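PDB 2HFS: mevalonate kinase, putative from Leishmania major, which probably catalyses the ATP-dependent phosphorylation of (R)-mevalonate to (R)-5-phosphomevalonate, an early step of isoprenoid and sterol biosynthesis, as a GHMP kinase. Local coordinates for residues A[26-31]-A[257-262]. Numbering follows the deposited sequence.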
ATOM      1  N   GLY A  26      -1.818  -5.525 -11.497  1.00 11.64           N
ATOM      2  CA  GLY A  26      -2.603  -4.601 -12.293  1.00  9.30           C
ATOM      3  C   GLY A  26      -2.371  -3.110 -12.111  1.00 10.86           C
ATOM      4  O   GLY A  26      -3.177  -2.314 -12.542  1.00 11.87           O
ATOM      5  N   GLU A  27      -1.260  -2.736 -11.484  1.00 12.02           N
ATOM      6  CA  GLU A  27      -0.799  -1.349 -11.537  1.00 11.01           C
ATOM      7  C   GLU A  27      -0.743  -0.862 -12.991  1.00 12.42           C
ATOM      8  O   GLU A  27      -0.354  -1.611 -13.906  1.00 10.19           O
ATOM      9  CB  GLU A  27       0.582  -1.179 -10.919  1.00 11.04           C
ATOM     10  CG  GLU A  27       1.630  -2.145 -11.436  1.00  8.61           C
ATOM     11  CD  GLU A  27       1.630  -3.438 -10.632  1.00 10.96           C
ATOM     12  OE1 GLU A  27       2.082  -3.407  -9.458  1.00 10.62           O
ATOM     13  OE2 GLU A  27       1.142  -4.473 -11.146  1.00 10.80           O
ATOM     14  N   HIS A  28      -1.113   0.397 -13.190  1.00 10.41           N
ATOM     15  CA  HIS A  28      -1.149   1.011 -14.530  1.00 11.04           C
ATOM     16  C   HIS A  28      -2.296   0.584 -15.442  1.00 11.56           C
ATOM     17  O   HIS A  28      -2.988   1.435 -16.015  1.00 13.93           O
ATOM     18  CB  HIS A  28       0.220   0.903 -15.225  1.00 11.89           C
ATOM     19  CG  HIS A  28       1.268   1.730 -14.560  1.00 11.21           C
ATOM     20  ND1 HIS A  28       1.305   3.102 -14.674  1.00 14.75           N
ATOM     21  CD2 HIS A  28       2.281   1.391 -13.729  1.00 12.07           C
ATOM     22  CE1 HIS A  28       2.305   3.575 -13.953  1.00 15.60           C
ATOM     23  NE2 HIS A  28       2.903   2.558 -13.353  1.00 13.69           N
ATOM     24  N   PHE A  29      -2.523  -0.720 -15.571  1.00 11.67           N
ATOM     25  CA  PHE A  29      -3.615  -1.211 -16.427  1.00 11.73           C
ATOM     26  C   PHE A  29      -4.996  -0.908 -15.847  1.00 13.20           C
ATOM     27  O   PHE A  29      -5.986  -0.726 -16.588  1.00 12.45           O
ATOM     28  CB  PHE A  29      -3.447  -2.704 -16.687  1.00 13.51           C
ATOM     29  CG  PHE A  29      -2.218  -3.031 -17.496  1.00 11.87           C
ATOM     30  CD1 PHE A  29      -1.112  -3.631 -16.904  1.00 13.76           C
ATOM     31  CD2 PHE A  29      -2.156  -2.706 -18.854  1.00  9.40           C
ATOM     32  CE1 PHE A  29       0.034  -3.920 -17.655  1.00 10.06           C
ATOM     33  CE2 PHE A  29      -1.017  -3.013 -19.620  1.00 10.70           C
ATOM     34  CZ  PHE A  29       0.085  -3.612 -19.007  1.00  9.61           C
ATOM     35  N   VAL A  30      -5.048  -0.834 -14.522  1.00 12.25           N
ATOM     36  CA  VAL A  30      -6.251  -0.443 -13.795  1.00 12.88           C
ATOM     37  C   VAL A  30      -6.767   0.958 -14.189  1.00 12.46           C
ATOM     38  O   VAL A  30      -7.983   1.199 -14.215  1.00 13.82           O
ATOM     39  CB  VAL A  30      -6.002  -0.530 -12.265  1.00 11.46           C
ATOM     40  CG1 VAL A  30      -4.932   0.499 -11.816  1.00 12.09           C
ATOM     41  CG2 VAL A  30      -7.290  -0.365 -11.488  1.00 14.60           C
ATOM     42  N   VAL A  31      -5.840   1.867 -14.480  1.00 13.59           N
ATOM     43  CA  VAL A  31      -6.156   3.207 -14.971  1.00 15.63           C
ATOM     44  C   VAL A  31      -7.026   3.136 -16.237  1.00 15.39           C
ATOM     45  O   VAL A  31      -7.828   4.034 -16.494  1.00 15.86           O
ATOM     46  CB  VAL A  31      -4.857   4.014 -15.211  1.00 12.94           C
ATOM     47  CG1 VAL A  31      -5.109   5.354 -15.914  1.00 16.41           C
ATOM     48  CG2 VAL A  31      -4.134   4.226 -13.885  1.00 15.64           C
ATOM     49  N   ARG A 257       7.054  -4.360 -17.992  1.00 11.92           N
ATOM     50  CA  ARG A 257       8.260  -4.020 -18.737  1.00 12.20           C
ATOM     51  C   ARG A 257       7.897  -3.481 -20.126  1.00 11.86           C
ATOM     52  O   ARG A 257       8.553  -2.574 -20.617  1.00 11.82           O
ATOM     53  CB  ARG A 257       9.183  -5.227 -18.911  1.00 12.75           C
ATOM     54  CG  ARG A 257       9.737  -5.847 -17.639  1.00 12.40           C
ATOM     55  CD  ARG A 257      10.814  -6.871 -17.946  1.00 13.59           C
ATOM     56  NE  ARG A 257      11.974  -6.258 -18.609  1.00 16.86           N
ATOM     57  CZ  ARG A 257      13.014  -6.947 -19.075  1.00 20.43           C
ATOM     58  NH1 ARG A 257      13.041  -8.270 -18.949  1.00 18.12           N
ATOM     59  NH2 ARG A 257      14.019  -6.317 -19.672  1.00 21.52           N
ATOM     60  N   GLN A 258       6.834  -4.021 -20.731  1.00 13.42           N
ATOM     61  CA  GLN A 258       6.445  -3.673 -22.102  1.00 13.87           C
ATOM     62  C   GLN A 258       5.717  -2.336 -22.206  1.00 13.62           C
ATOM     63  O   GLN A 258       5.592  -1.796 -23.304  1.00 14.96           O
ATOM     64  CB  GLN A 258       5.604  -4.788 -22.735  1.00 12.84           C
ATOM     65  CG  GLN A 258       6.328  -6.136 -22.774  1.00 17.42           C
ATOM     66  CD  GLN A 258       5.585  -7.204 -23.547  1.00 16.49           C
ATOM     67  OE1 GLN A 258       5.219  -7.008 -24.708  1.00 21.41           O
ATOM     68  NE2 GLN A 258       5.415  -8.358 -22.928  1.00 22.71           N
ATOM     69  N   ILE A 259       5.240  -1.807 -21.079  1.00 13.35           N
ATOM     70  CA  ILE A 259       4.707  -0.438 -21.056  1.00 14.27           C
ATOM     71  C   ILE A 259       5.740   0.530 -20.487  1.00 14.31           C
ATOM     72  O   ILE A 259       5.421   1.671 -20.122  1.00 14.40           O
ATOM     73  CB  ILE A 259       3.351  -0.328 -20.314  1.00 13.66           C
ATOM     74  CG1 ILE A 259       3.466  -0.826 -18.867  1.00 13.79           C
ATOM     75  CG2 ILE A 259       2.260  -1.053 -21.092  1.00 14.82           C
ATOM     76  CD1 ILE A 259       2.395  -0.250 -17.952  1.00  5.42           C
ATOM     77  N   ASP A 260       6.980   0.039 -20.414  1.00 15.10           N
ATOM     78  CA  ASP A 260       8.137   0.819 -20.003  1.00 14.90           C
ATOM     79  C   ASP A 260       8.006   1.424 -18.596  1.00 15.20           C
ATOM     80  O   ASP A 260       8.305   2.612 -18.400  1.00 16.20           O
ATOM     81  CB  ASP A 260       8.384   1.917 -21.051  1.00 16.92           C
ATOM     82  CG  ASP A 260       9.675   2.668 -20.832  1.00 16.63           C
ATOM     83  OD1 ASP A 260      10.666   2.050 -20.404  1.00 16.76           O
ATOM     84  OD2 ASP A 260       9.771   3.896 -21.063  1.00 20.66           O
ATOM     85  N   VAL A 261       7.519   0.638 -17.632  1.00 14.61           N
ATOM     86  CA  VAL A 261       7.478   1.116 -16.238  1.00 15.20           C
ATOM     87  C   VAL A 261       8.415   0.361 -15.293  1.00 14.12           C
ATOM     88  O   VAL A 261       8.377   0.579 -14.090  1.00 15.39           O
ATOM     89  CB  VAL A 261       6.033   1.196 -15.646  1.00 15.26           C
ATOM     90  CG1 VAL A 261       5.129   2.106 -16.508  1.00 15.98           C
ATOM     91  CG2 VAL A 261       5.405  -0.191 -15.474  1.00 15.60           C
ATOM     92  N   SER A 262       9.268  -0.510 -15.825  1.00 15.74           N
ATOM     93  CA  SER A 262      10.334  -1.097 -14.983  1.00 13.62           C
ATOM     94  C   SER A 262      11.597  -0.232 -15.022  1.00 13.23           C
ATOM     95  O   SER A 262      11.556   0.892 -15.519  1.00 13.79           O
ATOM     96  CB  SER A 262      10.626  -2.564 -15.340  1.00 15.81           C
ATOM     97  OG  SER A 262      11.541  -3.138 -14.396  1.00 12.24           O
TER
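With CG anti to the carbonyl carbon in both His28 (chi1 -67°) and Phe29, two successive rings swing out of the loop after strand 17-25 to meet Ile259 and Val261, which flank Asp260, the positive-phi C-prime residue of the Schellman motif that ends helix 242-258. The motif, closed by Asp260 N to Arg257 O and Val261 N to Cys256 O, illustrates how a helix terminus can offer apolar side chains to a distant loop. In this GHMP kinase it joins the loop between strands 17-25 and 36-52 to the end of helix 242-258, which lies within the range of the GHMP kinase C-terminal family.

No hydrogen bond crosses the interface; methyl groups and rings do the work. Val261 puts CG1 over one face of the His28 imidazole, a CH-pi contact 4.0 Å from the ring centroid and 13° off the ring normal. The second methyl, Val261 CG2, lies 3.9 Å from His28 CD2. Because the imidazole's NE2 is hydrogen-bonded to Thr286 O, the rotation of the ring is likely restrained, and the face met by the valine with it. Val204 of helix 201-214 touches both His28 and Val261, tying a further helix into the same buried cluster.

Ile259 sends one branch to His28 and the other to Phe29. Its CG1 sits between backbone N and carbonyl carbon (chi1 58°), and with the chain extended beyond it CD1 reaches His28 CB at 3.7 Å. The other branch meets the far end of Phe29, whose ring also meets that of Tyr226, the two planes almost parallel: Ile259 CG2 lies 4.0 Å from Phe29 CZ.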